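Local coordinates for protein putative chorismate mutase (Yersinia pestis biovar Microtus str. 91001, PDB 2GBB) that catalyses the Claisen rearrangement of chorismate to prephenate as a secreted, all-helical enzyme and may play some role in pathogenicity, at residues L29-R34 against A68-Q73; Q73-A78 against S140-A145; I10-S15 against G101-K106. All coordinates share one frame; numbering follows the deposited sequence. Where two conformers were deposited one is given.

Interaction 1: L29-R34 against A68-Q73. With SO4 (sulfate ion), chain I.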
ATOM      1  N   LEU A  29       3.477 -11.915  -1.563  1.00 23.24           N
ATOM      2  CA  LEU A  29       4.666 -11.377  -2.208  1.00 22.99           C
ATOM      3  C   LEU A  29       4.776  -9.868  -2.038  1.00 23.65           C
ATOM      4  O   LEU A  29       3.746  -9.165  -2.020  1.00 23.08           O
ATOM      5  CB  LEU A  29       4.720 -11.719  -3.702  1.00 23.18           C
ATOM      6  CG  LEU A  29       4.914 -13.191  -4.073  1.00 24.53           C
ATOM      7  CD1 LEU A  29       4.434 -13.450  -5.478  1.00 23.41           C
ATOM      8  CD2 LEU A  29       6.289 -13.660  -3.871  1.00 28.48           C
ATOM      9  N   PRO A  30       6.020  -9.352  -1.926  1.00 22.66           N
ATOM     10  CA  PRO A  30       6.204  -7.907  -1.868  1.00 22.49           C
ATOM     11  C   PRO A  30       5.688  -7.224  -3.167  1.00 21.76           C
ATOM     12  O   PRO A  30       5.754  -7.807  -4.250  1.00 20.66           O
ATOM     13  CB  PRO A  30       7.726  -7.701  -1.765  1.00 23.06           C
ATOM     14  CG  PRO A  30       8.352  -9.107  -1.880  1.00 25.05           C
ATOM     15  CD  PRO A  30       7.263 -10.128  -1.828  1.00 23.22           C
ATOM     16  N   ILE A  31       5.199  -5.999  -3.029  1.00 20.81           N
ATOM     17  CA  ILE A  31       4.749  -5.210  -4.184  1.00 20.98           C
ATOM     18  C   ILE A  31       5.916  -4.864  -5.102  1.00 22.20           C
ATOM     19  O   ILE A  31       5.783  -4.960  -6.348  1.00 21.44           O
ATOM     20  CB  ILE A  31       4.044  -3.928  -3.761  1.00 21.63           C
ATOM     21  CG1 ILE A  31       2.676  -4.278  -3.130  1.00 19.66           C
ATOM     22  CG2 ILE A  31       3.938  -2.919  -4.983  1.00 17.31           C
ATOM     23  CD1 ILE A  31       1.928  -5.492  -3.879  1.00 22.68           C
ATOM     24  N   GLU A  32       7.047  -4.493  -4.477  1.00 22.57           N
ATOM     25  CA  GLU A  32       8.232  -4.084  -5.221  1.00 24.46           C
ATOM     26  C   GLU A  32       9.130  -5.265  -5.563  1.00 23.58           C
ATOM     27  O   GLU A  32       9.546  -6.041  -4.704  1.00 23.50           O
ATOM     28  CB  GLU A  32       9.043  -3.047  -4.448  1.00 24.38           C
ATOM     29  CG  GLU A  32      10.186  -2.429  -5.305  1.00 28.43           C
ATOM     30  CD  GLU A  32      10.892  -1.298  -4.561  1.00 30.25           C
ATOM     31  OE1 GLU A  32      10.281  -0.194  -4.404  1.00 37.81           O
ATOM     32  OE2 GLU A  32      12.035  -1.512  -4.133  1.00 34.66           O
ATOM     33  N   ASP A  33       9.406  -5.416  -6.843  1.00 23.54           N
ATOM     34  CA  ASP A  33      10.194  -6.544  -7.330  1.00 23.97           C
ATOM     35  C   ASP A  33      11.053  -5.955  -8.450  1.00 24.12           C
ATOM     36  O   ASP A  33      10.561  -5.780  -9.567  1.00 22.88           O
ATOM     37  CB  ASP A  33       9.262  -7.649  -7.831  1.00 23.22           C
ATOM     38  CG  ASP A  33      10.020  -8.770  -8.606  1.00 25.67           C
ATOM     39  OD1 ASP A  33      11.250  -8.698  -8.701  1.00 26.97           O
ATOM     40  OD2 ASP A  33       9.384  -9.681  -9.160  1.00 25.55           O
ATOM     41  N   ARG A  34      12.301  -5.603  -8.108  1.00 23.35           N
ATOM     42  CA  ARG A  34      13.225  -4.897  -8.976  1.00 23.38           C
ATOM     43  C   ARG A  34      13.672  -5.685 -10.170  1.00 23.26           C
ATOM     44  O   ARG A  34      13.957  -5.111 -11.226  1.00 21.90           O
ATOM     45  CB  ARG A  34      14.466  -4.450  -8.206  1.00 24.38           C
ATOM     46  CG  ARG A  34      14.149  -3.222  -7.352  1.00 26.79           C
ATOM     47  CD  ARG A  34      15.282  -2.795  -6.420  1.00 31.90           C
ATOM     48  NE  ARG A  34      14.942  -1.436  -5.962  1.00 37.22           N
ATOM     49  CZ  ARG A  34      15.808  -0.506  -5.572  1.00 39.86           C
ATOM     50  NH1 ARG A  34      17.110  -0.746  -5.506  1.00 37.98           N
ATOM     51  NH2 ARG A  34      15.355   0.691  -5.240  1.00 44.65           N
ATOM     52  N   ALA A  68       3.188   4.460 -10.532  1.00 22.00           N
ATOM     53  CA  ALA A  68       1.747   4.519 -10.454  1.00 21.26           C
ATOM     54  C   ALA A  68       1.130   3.153 -10.207  1.00 21.26           C
ATOM     55  O   ALA A  68       0.217   3.024  -9.425  1.00 20.79           O
ATOM     56  CB  ALA A  68       1.125   5.145 -11.740  1.00 21.62           C
ATOM     57  N   ALA A  69       1.610   2.142 -10.915  1.00 21.39           N
ATOM     58  CA  ALA A  69       1.190   0.800 -10.750  1.00 20.40           C
ATOM     59  C   ALA A  69       1.463   0.293  -9.313  1.00 22.27           C
ATOM     60  O   ALA A  69       0.563  -0.251  -8.685  1.00 23.59           O
ATOM     61  CB  ALA A  69       1.919  -0.058 -11.770  1.00 20.13           C
ATOM     62  N   LYS A  70       2.685   0.468  -8.798  1.00 21.18           N
ATOM     63  CA  LYS A  70       2.951   0.120  -7.399  1.00 23.03           C
ATOM     64  C   LYS A  70       2.052   0.884  -6.429  1.00 22.65           C
ATOM     65  O   LYS A  70       1.517   0.295  -5.461  1.00 22.84           O
ATOM     66  CB  LYS A  70       4.431   0.285  -7.052  1.00 22.62           C
ATOM     67  CG  LYS A  70       5.353  -0.674  -7.847  1.00 21.69           C
ATOM     68  CD  LYS A  70       6.786  -0.671  -7.220  1.00 24.83           C
ATOM     69  CE  LYS A  70       7.441   0.673  -7.249  1.00 22.19           C
ATOM     70  NZ  LYS A  70       8.878   0.458  -7.115  1.00 28.58           N
ATOM     71  N   ALA A  71       1.857   2.181  -6.687  1.00 22.93           N
ATOM     72  CA  ALA A  71       1.003   2.983  -5.811  1.00 22.30           C
ATOM     73  C   ALA A  71      -0.395   2.315  -5.710  1.00 22.61           C
ATOM     74  O   ALA A  71      -0.952   2.115  -4.630  1.00 22.61           O
ATOM     75  CB  ALA A  71       0.932   4.451  -6.317  1.00 21.48           C
ATOM     76  N   ILE A  72      -0.941   1.924  -6.847  1.00 23.83           N
ATOM     77  CA  ILE A  72      -2.246   1.279  -6.909  1.00 23.69           C
ATOM     78  C   ILE A  72      -2.273  -0.020  -6.112  1.00 23.74           C
ATOM     79  O   ILE A  72      -3.213  -0.282  -5.313  1.00 23.09           O
ATOM     80  CB  ILE A  72      -2.604   0.990  -8.367  1.00 24.08           C
ATOM     81  CG1 ILE A  72      -2.971   2.304  -9.087  1.00 26.60           C
ATOM     82  CG2 ILE A  72      -3.706  -0.070  -8.424  1.00 22.45           C
ATOM     83  CD1 ILE A  72      -3.236   2.141 -10.587  1.00 23.96           C
ATOM     84  N   GLN A  73      -1.240  -0.842  -6.353  1.00 22.30           N
ATOM     85  CA  GLN A  73      -1.113  -2.136  -5.714  1.00 21.85           C
ATOM     86  C   GLN A  73      -0.974  -1.997  -4.212  1.00 21.77           C
ATOM     87  O   GLN A  73      -1.601  -2.731  -3.476  1.00 20.75           O
ATOM     88  CB  GLN A  73       0.086  -2.896  -6.257  1.00 21.34           C
ATOM     89  CG  GLN A  73      -0.020  -3.265  -7.765  1.00 20.84           C
ATOM     90  CD  GLN A  73       1.304  -3.832  -8.238  1.00 21.29           C
ATOM     91  OE1 GLN A  73       1.687  -4.895  -7.629  1.00 27.98           O
ATOM     92  NE2 GLN A  73       2.031  -3.235  -9.071  1.00 14.67           N
TER
HETATM   93  S   SO4 I 209       5.542  -4.675   0.177  1.00  9.63           S
HETATM   94  O1  SO4 I 209       6.592  -3.708   0.384  1.00 22.68           O
HETATM   95  O2  SO4 I 209       6.035  -5.941  -0.212  1.00 23.56           O
HETATM   96  O3  SO4 I 209       4.896  -4.715   1.429  1.00 24.09           O
HETATM   97  O4  SO4 I 209       4.671  -4.212  -0.862  1.00 27.38           O
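Ile31 supplies the tightly packed half of this contact. Its CG2 methyl lies against the root of Lys70, with CG2 3.8 Å from Lys70 CB, while its CD1 methyl sits 3.8 Å from Gln73 OE1 and also touches Gln73 CB. With CG1 beside the backbone N (chi1 -70°), CG2 falls anti to it and meets Lys70 CB and CG, and CD1 ends the other branch at Gln73. The polar half is looser. Glu32 runs out extended and crosses the lysine chain, which is bent at chi3, so that Lys70 NZ reaches Glu32 OE1 at 3.1 Å in a salt bridge. The ammonium comes from above the carboxylate, 40° out of its plane, and its strongest polar partner is Glu37. On the more exposed side Arg34 NE gives Glu32 OE2 a weak bond, 3.4 Å, within a salt bridge. Beside Ile31 a sulfate, probably from the crystallisation liquor, accepts from Ile31 N through O4 at 2.9 Å. Lys70 and Gln73 are probably substrate-binding residues. Glu32 and Glu37 hold the ammonium in place, while apolar packing and hydrogen bonds of its amide, to Lys24 and a bound citrate, help fix Gln73 at the pocket.

Interaction 2: Q73-A78 against S140-A145. With SO4 (sulfate ion), chain E; SO4 (sulfate ion), chain F.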
ATOM      1  N   GLN A  73      -1.240  -0.842  -6.353  1.00 22.30           N
ATOM      2  CA  GLN A  73      -1.113  -2.136  -5.714  1.00 21.85           C
ATOM      3  C   GLN A  73      -0.974  -1.997  -4.212  1.00 21.77           C
ATOM      4  O   GLN A  73      -1.601  -2.731  -3.476  1.00 20.75           O
ATOM      5  CB  GLN A  73       0.086  -2.896  -6.257  1.00 21.34           C
ATOM      6  CG  GLN A  73      -0.020  -3.265  -7.765  1.00 20.84           C
ATOM      7  CD  GLN A  73       1.304  -3.832  -8.238  1.00 21.29           C
ATOM      8  OE1 GLN A  73       1.687  -4.895  -7.629  1.00 27.98           O
ATOM      9  NE2 GLN A  73       2.031  -3.235  -9.071  1.00 14.67           N
ATOM     10  N   TYR A  74      -0.135  -1.067  -3.771  1.00 21.70           N
ATOM     11  CA  TYR A  74       0.044  -0.848  -2.333  1.00 22.15           C
ATOM     12  C   TYR A  74      -1.286  -0.516  -1.621  1.00 22.33           C
ATOM     13  O   TYR A  74      -1.590  -1.047  -0.549  1.00 22.39           O
ATOM     14  CB  TYR A  74       0.983   0.338  -2.128  1.00 20.82           C
ATOM     15  CG  TYR A  74       2.464  -0.012  -2.117  1.00 23.05           C
ATOM     16  CD1 TYR A  74       2.943  -1.082  -1.361  1.00 20.49           C
ATOM     17  CD2 TYR A  74       3.378   0.722  -2.927  1.00 21.33           C
ATOM     18  CE1 TYR A  74       4.309  -1.414  -1.352  1.00 19.45           C
ATOM     19  CE2 TYR A  74       4.726   0.412  -2.936  1.00 20.95           C
ATOM     20  CZ  TYR A  74       5.175  -0.642  -2.167  1.00 21.28           C
ATOM     21  OH  TYR A  74       6.499  -0.891  -2.219  1.00 21.28           O
ATOM     22  N   ARG A  75      -2.054   0.362  -2.270  1.00 21.94           N
ATOM     23  CA  ARG A  75      -3.335   0.817  -1.812  1.00 22.77           C
ATOM     24  C   ARG A  75      -4.332  -0.323  -1.736  1.00 22.72           C
ATOM     25  O   ARG A  75      -5.040  -0.423  -0.737  1.00 22.29           O
ATOM     26  CB  ARG A  75      -3.806   1.976  -2.688  1.00 21.82           C
ATOM     27  CG  ARG A  75      -3.111   3.253  -2.272  1.00 23.94           C
ATOM     28  CD  ARG A  75      -3.445   4.508  -3.129  1.00 23.85           C
ATOM     29  NE  ARG A  75      -2.474   5.557  -2.787  1.00 23.25           N
ATOM     30  CZ  ARG A  75      -1.782   6.285  -3.664  1.00 23.95           C
ATOM     31  NH1 ARG A  75      -1.972   6.109  -4.978  1.00 23.89           N
ATOM     32  NH2 ARG A  75      -0.880   7.186  -3.228  1.00 21.85           N
ATOM     33  N   TYR A  76      -4.331  -1.226  -2.739  1.00 22.02           N
ATOM     34  CA  TYR A  76      -5.143  -2.416  -2.665  1.00 22.30           C
ATOM     35  C   TYR A  76      -4.721  -3.305  -1.536  1.00 23.09           C
ATOM     36  O   TYR A  76      -5.592  -3.854  -0.828  1.00 23.68           O
ATOM     37  CB  TYR A  76      -5.176  -3.208  -3.993  1.00 23.38           C
ATOM     38  CG  TYR A  76      -6.248  -2.674  -4.975  1.00 24.33           C
ATOM     39  CD1 TYR A  76      -7.623  -2.902  -4.737  1.00 24.10           C
ATOM     40  CD2 TYR A  76      -5.879  -1.905  -6.070  1.00 21.13           C
ATOM     41  CE1 TYR A  76      -8.618  -2.395  -5.627  1.00 25.39           C
ATOM     42  CE2 TYR A  76      -6.816  -1.446  -6.995  1.00 23.70           C
ATOM     43  CZ  TYR A  76      -8.205  -1.660  -6.749  1.00 25.76           C
ATOM     44  OH  TYR A  76      -9.137  -1.158  -7.653  1.00 26.37           O
ATOM     45  N   ARG A  77      -3.406  -3.498  -1.357  1.00 23.60           N
ATOM     46  CA  ARG A  77      -2.958  -4.409  -0.266  1.00 23.67           C
ATOM     47  C   ARG A  77      -3.503  -3.872   1.087  1.00 21.96           C
ATOM     48  O   ARG A  77      -4.020  -4.619   1.912  1.00 21.28           O
ATOM     49  CB  ARG A  77      -1.426  -4.511  -0.178  1.00 24.25           C
ATOM     50  CG  ARG A  77      -0.704  -5.347  -1.158  1.00 27.18           C
ATOM     51  CD  ARG A  77      -1.069  -6.841  -1.100  1.00 26.61           C
ATOM     52  NE  ARG A  77      -0.338  -7.713  -0.175  1.00 24.24           N
ATOM     53  CZ  ARG A  77       0.903  -8.144  -0.340  1.00 27.81           C
ATOM     54  NH1 ARG A  77       1.616  -7.731  -1.364  1.00 25.50           N
ATOM     55  NH2 ARG A  77       1.457  -8.946   0.549  1.00 25.67           N
ATOM     56  N   ALA A  78      -3.391  -2.567   1.282  1.00 22.22           N
ATOM     57  CA  ALA A  78      -3.843  -1.917   2.521  1.00 21.54           C
ATOM     58  C   ALA A  78      -5.343  -2.171   2.765  1.00 22.94           C
ATOM     59  O   ALA A  78      -5.758  -2.695   3.827  1.00 22.67           O
ATOM     60  CB  ALA A  78      -3.521  -0.426   2.455  1.00 20.83           C
ATOM     61  N   SER A 140      -3.939  11.947  -8.427  1.00 33.67           N
ATOM     62  CA  SER A 140      -3.525  12.971  -9.372  1.00 34.06           C
ATOM     63  C   SER A 140      -2.018  13.217  -9.381  1.00 33.12           C
ATOM     64  O   SER A 140      -1.437  13.360 -10.457  1.00 31.99           O
ATOM     65  CB  SER A 140      -4.272  14.263  -9.065  1.00 34.98           C
ATOM     66  OG  SER A 140      -5.623  14.068  -9.475  1.00 38.54           O
ATOM     67  N   ALA A 141      -1.381  13.250  -8.201  1.00 31.42           N
ATOM     68  CA  ALA A 141       0.094  13.206  -8.154  1.00 31.31           C
ATOM     69  C   ALA A 141       0.732  11.994  -8.931  1.00 29.67           C
ATOM     70  O   ALA A 141       1.753  12.163  -9.603  1.00 30.72           O
ATOM     71  CB  ALA A 141       0.633  13.299  -6.704  1.00 30.53           C
ATOM     72  N   ASP A 142       0.108  10.825  -8.893  1.00 27.97           N
ATOM     73  CA  ASP A 142       0.609   9.647  -9.637  1.00 27.73           C
ATOM     74  C   ASP A 142       0.517   9.922 -11.141  1.00 27.79           C
ATOM     75  O   ASP A 142       1.440   9.610 -11.900  1.00 26.85           O
ATOM     76  CB  ASP A 142      -0.235   8.414  -9.308  1.00 27.15           C
ATOM     77  CG  ASP A 142      -0.106   7.961  -7.830  1.00 28.38           C
ATOM     78  OD1 ASP A 142       1.023   7.986  -7.300  1.00 32.45           O
ATOM     79  OD2 ASP A 142      -1.136   7.568  -7.219  1.00 30.05           O
ATOM     80  N   VAL A 143      -0.611  10.505 -11.564  1.00 28.03           N
ATOM     81  CA  VAL A 143      -0.839  10.766 -12.983  1.00 28.16           C
ATOM     82  C   VAL A 143       0.027  11.902 -13.498  1.00 28.55           C
ATOM     83  O   VAL A 143       0.506  11.857 -14.623  1.00 28.69           O
ATOM     84  CB  VAL A 143      -2.334  10.984 -13.290  1.00 29.28           C
ATOM     85  CG1 VAL A 143      -2.540  11.201 -14.788  1.00 28.60           C
ATOM     86  CG2 VAL A 143      -3.164   9.751 -12.826  1.00 27.85           C
ATOM     87  N   GLU A 144       0.222  12.936 -12.684  1.00 29.38           N
ATOM     88  CA  GLU A 144       1.061  14.080 -13.070  1.00 30.87           C
ATOM     89  C   GLU A 144       2.531  13.711 -13.323  1.00 30.23           C
ATOM     90  O   GLU A 144       3.149  14.270 -14.227  1.00 28.47           O
ATOM     91  CB  GLU A 144       0.949  15.213 -12.054  1.00 32.21           C
ATOM     92  CG  GLU A 144      -0.531  15.744 -11.991  1.00 36.92           C
ATOM     93  CD  GLU A 144      -0.814  16.558 -10.748  1.00 45.23           C
ATOM     94  OE1 GLU A 144       0.126  17.263 -10.289  1.00 46.61           O
ATOM     95  OE2 GLU A 144      -1.969  16.473 -10.233  1.00 48.27           O
ATOM     96  N   ALA A 145       3.065  12.744 -12.555  1.00 29.58           N
ATOM     97  CA  ALA A 145       4.387  12.183 -12.833  1.00 28.41           C
ATOM     98  C   ALA A 145       4.429  11.435 -14.186  1.00 26.85           C
ATOM     99  O   ALA A 145       5.428  11.465 -14.927  1.00 27.34           O
ATOM    100  CB  ALA A 145       4.839  11.250 -11.615  1.00 28.87           C
TER
HETATM  101  S   SO4 E 198      -6.613  12.711  -5.909  0.50 45.44           S
HETATM  102  O1  SO4 E 198      -5.170  12.792  -6.008  0.50 44.70           O
HETATM  103  O2  SO4 E 198      -7.230  12.068  -7.069  0.50 41.56           O
HETATM  104  O3  SO4 E 198      -6.911  11.934  -4.708  0.50 44.96           O
HETATM  105  O4  SO4 E 198      -7.084  14.087  -5.792  0.50 43.65           O
HETATM  106  S   SO4 F 200     -12.635  -1.602  -7.543  0.50 49.32           S
HETATM  107  O1  SO4 F 200     -11.365  -1.960  -6.943  0.50 46.22           O
HETATM  108  O2  SO4 F 200     -12.963  -2.600  -8.551  0.50 48.24           O
HETATM  109  O3  SO4 F 200     -13.667  -1.573  -6.508  0.50 48.27           O
HETATM  110  O4  SO4 F 200     -12.561  -0.279  -8.152  0.50 48.61           O
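Arg75 and Asp142 reach for each other from opposite directions, their CA atoms 12.4 Å apart, and meet through a single salt bridge. The arginine is extended from CG to NE, with chi2 at 177°, and this length brings the guanidinium to the aspartate. Arg75 NH1 donates to Asp142 OD2 at 2.8 Å, using the syn lone pair of that oxygen, and the bond is fairly straight. The carboxylate stands at the guanidinium's edge, with OD2 only 8° out of the arginine plane, although the two planes are turned 39° apart. Of the two terminal nitrogens NH1 alone is within bonding distance of OD2, since Arg75 NH2 lies 4.0 Å from Asp142 OD2. Both groups have other holds. Arg75 NH1 also donates to Asn137 O, and its NH2 forms the strongest link, a salt bridge to Asp79 of the second subunit. Asp142 OD2 accepts from Thr139 N, and OD1 bonds to Ser82 of the second subunit. Nearby, at the start of its helix, Ser140 N binds a sulfate through its O1 at 2.8 Å. The bridge thus ties the C-terminal third of helix 55-82 to the start of helix 140-150, beside the subunit interface.

Interaction 3: I10-S15 against G101-K106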
ATOM      1  N   ILE A  10      -2.559   4.345 -21.555  1.00 23.17           N
ATOM      2  CA  ILE A  10      -1.911   4.352 -20.256  1.00 24.28           C
ATOM      3  C   ILE A  10      -2.924   3.992 -19.160  1.00 25.31           C
ATOM      4  O   ILE A  10      -2.673   3.143 -18.282  1.00 24.12           O
ATOM      5  CB  ILE A  10      -1.326   5.743 -20.006  1.00 23.83           C
ATOM      6  CG1 ILE A  10      -0.128   5.994 -20.960  1.00 23.41           C
ATOM      7  CG2 ILE A  10      -0.995   5.929 -18.553  1.00 24.71           C
ATOM      8  CD1 ILE A  10       0.456   7.430 -20.875  1.00 24.90           C
ATOM      9  N   ASN A  11      -4.111   4.594 -19.262  1.00 26.22           N
ATOM     10  CA  ASN A  11      -5.216   4.196 -18.402  1.00 27.81           C
ATOM     11  C   ASN A  11      -5.563   2.706 -18.403  1.00 27.53           C
ATOM     12  O   ASN A  11      -5.735   2.117 -17.336  1.00 29.12           O
ATOM     13  CB  ASN A  11      -6.461   5.057 -18.694  1.00 28.17           C
ATOM     14  CG  ASN A  11      -7.600   4.735 -17.768  1.00 30.66           C
ATOM     15  OD1 ASN A  11      -7.574   5.113 -16.609  1.00 28.57           O
ATOM     16  ND2 ASN A  11      -8.584   3.981 -18.262  1.00 33.20           N
ATOM     17  N   GLU A  12      -5.707   2.108 -19.581  1.00 28.43           N
ATOM     18  CA  GLU A  12      -5.977   0.662 -19.709  1.00 27.72           C
ATOM     19  C   GLU A  12      -4.845  -0.199 -19.156  1.00 27.23           C
ATOM     20  O   GLU A  12      -5.112  -1.230 -18.546  1.00 26.65           O
ATOM     21  CB  GLU A  12      -6.216   0.282 -21.183  0.50 27.97           C
ATOM     22  CG  GLU A  12      -7.412   0.976 -21.903  0.50 28.56           C
ATOM     23  CD  GLU A  12      -7.202   1.098 -23.428  0.50 29.10           C
ATOM     24  OE1 GLU A  12      -7.711   2.067 -24.067  0.50 30.86           O
ATOM     25  OE2 GLU A  12      -6.515   0.222 -23.993  0.50 29.61           O
ATOM     26  N   ARG A  13      -3.587   0.200 -19.374  1.00 26.23           N
ATOM     27  CA  ARG A  13      -2.455  -0.515 -18.738  1.00 25.16           C
ATOM     28  C   ARG A  13      -2.671  -0.594 -17.194  1.00 23.67           C
ATOM     29  O   ARG A  13      -2.592  -1.652 -16.580  1.00 22.55           O
ATOM     30  CB  ARG A  13      -1.121   0.160 -19.077  1.00 24.52           C
ATOM     31  CG  ARG A  13       0.124  -0.753 -18.757  1.00 26.01           C
ATOM     32  CD  ARG A  13       1.464  -0.198 -19.276  1.00 28.08           C
ATOM     33  NE  ARG A  13       2.546  -1.145 -18.997  1.00 33.17           N
ATOM     34  CZ  ARG A  13       3.146  -1.295 -17.812  1.00 33.93           C
ATOM     35  NH1 ARG A  13       2.811  -0.519 -16.784  1.00 32.83           N
ATOM     36  NH2 ARG A  13       4.090  -2.235 -17.660  1.00 31.29           N
ATOM     37  N   LEU A  14      -2.996   0.541 -16.599  1.00 22.78           N
ATOM     38  CA  LEU A  14      -3.147   0.649 -15.142  1.00 23.28           C
ATOM     39  C   LEU A  14      -4.417  -0.077 -14.609  1.00 23.96           C
ATOM     40  O   LEU A  14      -4.488  -0.444 -13.454  1.00 24.13           O
ATOM     41  CB  LEU A  14      -3.108   2.144 -14.724  1.00 21.88           C
ATOM     42  CG  LEU A  14      -1.776   2.915 -14.792  1.00 19.41           C
ATOM     43  CD1 LEU A  14      -1.990   4.428 -14.561  1.00 19.56           C
ATOM     44  CD2 LEU A  14      -0.786   2.404 -13.744  1.00 24.72           C
ATOM     45  N   SER A  15      -5.397  -0.354 -15.474  1.00 26.33           N
ATOM     46  CA  SER A  15      -6.594  -1.136 -15.054  1.00 26.85           C
ATOM     47  C   SER A  15      -6.282  -2.612 -14.677  1.00 26.16           C
ATOM     48  O   SER A  15      -7.091  -3.251 -14.076  1.00 27.14           O
ATOM     49  CB  SER A  15      -7.678  -1.123 -16.143  1.00 27.41           C
ATOM     50  OG  SER A  15      -7.189  -1.809 -17.283  1.00 31.26           O
ATOM     51  N   GLY A 101       1.967  -6.022 -21.222  1.00 26.70           N
ATOM     52  CA  GLY A 101       3.099  -5.878 -22.125  1.00 28.04           C
ATOM     53  C   GLY A 101       2.581  -5.414 -23.481  1.00 29.49           C
ATOM     54  O   GLY A 101       3.177  -4.536 -24.121  1.00 30.20           O
ATOM     55  N   GLU A 102       1.446  -5.986 -23.881  1.00 29.74           N
ATOM     56  CA  GLU A 102       0.746  -5.605 -25.108  1.00 32.40           C
ATOM     57  C   GLU A 102       0.411  -4.122 -25.078  1.00 30.48           C
ATOM     58  O   GLU A 102       0.685  -3.384 -26.024  1.00 30.83           O
ATOM     59  CB  GLU A 102      -0.497  -6.465 -25.242  1.00 32.55           C
ATOM     60  CG  GLU A 102      -1.259  -6.384 -26.571  1.00 38.42           C
ATOM     61  CD  GLU A 102      -2.165  -7.632 -26.806  1.00 40.46           C
ATOM     62  OE1 GLU A 102      -2.574  -7.830 -28.003  1.00 48.07           O
ATOM     63  OE2 GLU A 102      -2.455  -8.392 -25.805  1.00 43.02           O
ATOM     64  N   LEU A 103      -0.132  -3.665 -23.962  1.00 29.36           N
ATOM     65  CA  LEU A 103      -0.531  -2.264 -23.834  1.00 29.01           C
ATOM     66  C   LEU A 103       0.676  -1.341 -23.798  1.00 29.22           C
ATOM     67  O   LEU A 103       0.684  -0.234 -24.375  1.00 29.50           O
ATOM     68  CB  LEU A 103      -1.385  -2.069 -22.580  1.00 28.57           C
ATOM     69  CG  LEU A 103      -2.895  -1.856 -22.574  1.00 28.67           C
ATOM     70  CD1 LEU A 103      -3.399  -1.128 -23.826  1.00 29.57           C
ATOM     71  CD2 LEU A 103      -3.699  -3.102 -22.323  1.00 30.42           C
ATOM     72  N   SER A 104       1.717  -1.815 -23.123  1.00 28.63           N
ATOM     73  CA  SER A 104       2.981  -1.129 -23.106  1.00 30.04           C
ATOM     74  C   SER A 104       3.534  -0.869 -24.549  1.00 29.44           C
ATOM     75  O   SER A 104       3.951   0.275 -24.880  1.00 27.72           O
ATOM     76  CB  SER A 104       3.942  -1.894 -22.193  1.00 29.83           C
ATOM     77  OG  SER A 104       5.112  -1.178 -22.105  1.00 36.19           O
ATOM     78  N   THR A 105       3.455  -1.884 -25.414  1.00 28.88           N
ATOM     79  CA  THR A 105       3.805  -1.718 -26.835  1.00 29.43           C
ATOM     80  C   THR A 105       2.957  -0.637 -27.523  1.00 29.58           C
ATOM     81  O   THR A 105       3.494   0.201 -28.233  1.00 30.35           O
ATOM     82  CB  THR A 105       3.604  -3.036 -27.649  1.00 30.23           C
ATOM     83  OG1 THR A 105       4.219  -4.110 -26.953  1.00 31.80           O
ATOM     84  CG2 THR A 105       4.211  -2.959 -29.065  1.00 29.68           C
ATOM     85  N   LYS A 106       1.643  -0.698 -27.312  1.00 28.82           N
ATOM     86  CA  LYS A 106       0.683   0.205 -27.946  1.00 29.23           C
ATOM     87  C   LYS A 106       0.914   1.649 -27.530  1.00 29.74           C
ATOM     88  O   LYS A 106       0.795   2.576 -28.340  1.00 30.38           O
ATOM     89  CB  LYS A 106      -0.730  -0.238 -27.635  1.00 28.54           C
ATOM     90  CG  LYS A 106      -1.089  -1.562 -28.319  1.00 29.76           C
ATOM     91  CD  LYS A 106      -2.600  -1.750 -28.372  1.00 35.75           C
ATOM     92  CE  LYS A 106      -2.992  -3.204 -28.703  1.00 40.64           C
ATOM     93  NZ  LYS A 106      -4.505  -3.269 -28.820  1.00 44.49           N
TER
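Leu103 lays its side chain over the backbone of helix 7-14 at Arg13, with Leu103 CG 3.9 Å from Arg13 N and Leu103 CB 4.2 Å from Arg13 CB. Within these segments the backbones are nearest here, the CA atoms of Arg13 and Leu103 being 5.7 Å apart. The short axes of 10-14 and 101-106 run nearly antiparallel, at 167°, with a closest approach of 9.2 Å: near-antiparallel helix packing within the all-helical chorismate mutase fold. Leucine CD1 turns toward Glu12, whose side chain crosses it at about a right angle. In the conformer described, Glu12 OE2 lies 3.4 Å from Leu103 CD1, and Glu12 CB rests against the same methyl. Lys106 carries the opposite charge, but its NZ stays 6.3 Å from Glu12 OE2, so the two groups make no salt bridge.

On the buried side Arg13 departs along Ser104. With CG anti to the backbone N (chi1 -165°) and the chain straight as far as NE, the arginine passes alongside the serine, and Arg13 NE comes within 3.6 Å of Ser104 CB. That carbon sits at the edge of the guanidinium, near its plane, where it offers bulk but no acceptor. Ser104 OG is farther away, 4.0 Å from Arg13 NE, and makes no hydrogen bond to it.

No hydrogen bond or salt bridge spans these segments; the contact is van der Waals packing. Arg13 NE, buried here, has no hydrogen-bond partner in the model, whereas Arg13 NH1 binds a citrate, probably from the crystallisation liquor. Arg13 is probably a substrate-binding residue, so the apolar contacts appear to steady its stem and direct its charged end into the pocket, where the citrate's acid groups may stand in for those of chorismate.

Interactions 1 and 2 share Gln73 and helix 55-82, lie on the same side of the chain's centre and both touch the second subunit; interaction 3 is nearer the centre and meets no other chain. Interaction 1 is largely buried and mixes apolar packing with charge pairing. The other two are partly buried: interaction 2 is a small, hydrogen-bonded salt bridge, and interaction 3 is packing without a polar bond. Arg77 donates to Leu29 O and packs on Ile31, joining 1 to 2, while Leu14 touches Ala68, Ala69 and Ile72, joining 3 to 1. Interactions 1 and 3 both hold probable substrate-binding side chains that contact citrate, whereas the bridge of interaction 2 lies away from that pocket.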